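Local coordinates for BRO1 protein (PDB 1ZB1), which acts as a class E vacuolar sorting adapter that sorts cargo into multivesicular bodies and recruits the DOA4 deubiquitinase to endosomes, at residues A[157-162]-A[177-182]. Sequence-based numbering, arbitrary orientation.
Sequences SCFEYL and ENTRFL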
# COMPACT_ATOMS: atom_id res chain seq x y z
N SER A 157 4.68 1.05 4.78
CA SER A 157 5.88 1.66 5.32
C SER A 157 6.76 2.32 4.24
O SER A 157 7.27 3.42 4.44
CB SER A 157 6.68 0.61 6.10
OG SER A 157 7.86 1.16 6.63
N CYS A 158 6.95 1.64 3.11
CA CYS A 158 7.76 2.18 2.03
C CYS A 158 7.18 3.46 1.40
O CYS A 158 7.91 4.43 1.18
CB CYS A 158 7.97 1.12 0.93
SG CYS A 158 8.93 -0.32 1.47
N PHE A 159 5.88 3.45 1.10
CA PHE A 159 5.24 4.64 0.52
C PHE A 159 5.24 5.83 1.48
O PHE A 159 5.35 6.98 1.06
CB PHE A 159 3.81 4.33 0.10
CG PHE A 159 3.71 3.54 -1.18
CD1 PHE A 159 4.33 4.00 -2.34
CD2 PHE A 159 2.96 2.36 -1.23
CE1 PHE A 159 4.21 3.31 -3.55
CE2 PHE A 159 2.83 1.66 -2.44
CZ PHE A 159 3.46 2.13 -3.60
N GLU A 160 5.12 5.53 2.76
CA GLU A 160 5.12 6.55 3.80
C GLU A 160 6.48 7.25 3.84
O GLU A 160 6.56 8.47 3.89
CB GLU A 160 4.80 5.91 5.16
CG GLU A 160 4.89 6.86 6.34
CD GLU A 160 4.45 6.20 7.63
OE1 GLU A 160 5.10 5.22 8.07
OE2 GLU A 160 3.44 6.66 8.21
N TYR A 161 7.55 6.45 3.82
CA TYR A 161 8.91 6.99 3.85
C TYR A 161 9.15 7.86 2.62
O TYR A 161 9.79 8.91 2.70
CB TYR A 161 9.93 5.85 3.87
CG TYR A 161 11.38 6.32 3.91
CD1 TYR A 161 12.03 6.53 5.12
CD2 TYR A 161 12.08 6.55 2.73
CE1 TYR A 161 13.35 6.96 5.17
CE2 TYR A 161 13.41 6.99 2.76
CZ TYR A 161 14.03 7.18 3.98
OH TYR A 161 15.35 7.59 4.03
N LEU A 162 8.66 7.41 1.47
CA LEU A 162 8.80 8.16 0.23
C LEU A 162 8.10 9.53 0.32
O LEU A 162 8.67 10.55 -0.08
CB LEU A 162 8.19 7.36 -0.93
CG LEU A 162 9.03 6.18 -1.46
CD1 LEU A 162 8.17 5.33 -2.39
CD2 LEU A 162 10.27 6.70 -2.20
N GLU A 177 2.03 13.98 -2.11
CA GLU A 177 0.61 13.68 -1.89
C GLU A 177 0.18 12.37 -2.56
O GLU A 177 -0.75 11.70 -2.10
CB GLU A 177 -0.28 14.84 -2.36
CG GLU A 177 -0.18 15.21 -3.84
CD GLU A 177 1.06 16.03 -4.19
OE1 GLU A 177 1.18 16.43 -5.37
OE2 GLU A 177 1.91 16.28 -3.30
N ASN A 178 0.86 11.98 -3.64
CA ASN A 178 0.50 10.75 -4.32
C ASN A 178 1.06 9.51 -3.62
O ASN A 178 0.42 8.47 -3.60
CB ASN A 178 0.93 10.80 -5.79
CG ASN A 178 0.14 11.84 -6.58
OD1 ASN A 178 -1.04 12.07 -6.31
ND2 ASN A 178 0.79 12.46 -7.56
N THR A 179 2.25 9.62 -3.04
CA THR A 179 2.81 8.48 -2.33
C THR A 179 2.07 8.33 -0.99
O THR A 179 1.96 7.23 -0.46
CB THR A 179 4.33 8.64 -2.09
OG1 THR A 179 4.64 9.98 -1.70
CG2 THR A 179 5.10 8.28 -3.37
N ARG A 180 1.55 9.43 -0.47
CA ARG A 180 0.79 9.38 0.78
C ARG A 180 -0.51 8.61 0.49
O ARG A 180 -0.96 7.78 1.29
CB ARG A 180 0.47 10.79 1.27
CG ARG A 180 -0.36 10.86 2.55
CD ARG A 180 0.52 11.17 3.75
NE ARG A 180 1.00 9.96 4.41
CZ ARG A 180 2.05 9.92 5.23
NH1 ARG A 180 2.74 11.02 5.49
NH2 ARG A 180 2.40 8.78 5.80
N PHE A 181 -1.11 8.91 -0.66
CA PHE A 181 -2.35 8.25 -1.08
C PHE A 181 -2.08 6.75 -1.20
O PHE A 181 -2.85 5.94 -0.69
CB PHE A 181 -2.80 8.84 -2.44
CG PHE A 181 -3.92 8.08 -3.10
CD1 PHE A 181 -5.17 7.96 -2.49
CD2 PHE A 181 -3.73 7.49 -4.35
CE1 PHE A 181 -6.21 7.26 -3.11
CE2 PHE A 181 -4.76 6.79 -4.98
CZ PHE A 181 -6.01 6.67 -4.35
N LEU A 182 -1.00 6.39 -1.88
CA LEU A 182 -0.65 4.99 -2.03
C LEU A 182 -0.44 4.31 -0.67
O LEU A 182 -0.83 3.16 -0.47
CB LEU A 182 0.60 4.86 -2.91
CG LEU A 182 0.42 4.46 -4.39
CD1 LEU A 182 -0.99 4.73 -4.87
CD2 LEU A 182 1.45 5.19 -5.24
O HOH W 1 7.21 10.81 -2.41
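Phe159 lays one face of its ring against Leu182, whose CB stands 3.6 Å from the ring centroid, a CH-pi contact directed almost straight down onto the centre of the ring. Beyond CB the leucine runs out over the far end of the same ring, where CD2 comes 3.7 Å from CE1 of Phe159. The root of the phenylalanine side chain has a different neighbour, the backbone carbonyl of the next helix: CB of Phe159 lies 3.5 Å from O of Thr179. These touches show how an aromatic side chain of one helix can reach across to pack on its antiparallel neighbour. Helices 146-165 and 176-198 are consecutive in the largely helical Bro1 domain and form a helical hairpin here, the axes of their short segments 7.9 Å apart at 162°. Helix 118-139 adds Ala130 against Phe159 and Leu126 against Leu162, and both of these hairpin side chains are buried.

The methyl CG2 of Thr179 meets the side chain of Leu162 at CB, 4.0 Å away. With chi1 at 42°, the threonine hydroxyl lies between backbone N and carbonyl carbon, where OG1 and a water are hydrogen-bonded at 2.8 Å; the water donates a weak bond to O of Leu162, forming a polar bridge between two segments that share no direct hydrogen bond. At the more exposed margin, Glu160 and Arg180 run side by side in the same direction. The glutamate is extended, whereas the arginine bends at chi2 and chi3 to bring NH2 back across the gap. NH2 then lies 3.2 Å from CG of Glu160 and forms a salt bridge at 3.4 Å to OE2 of Glu160, the carboxylate and guanidinium planes turned 80° apart.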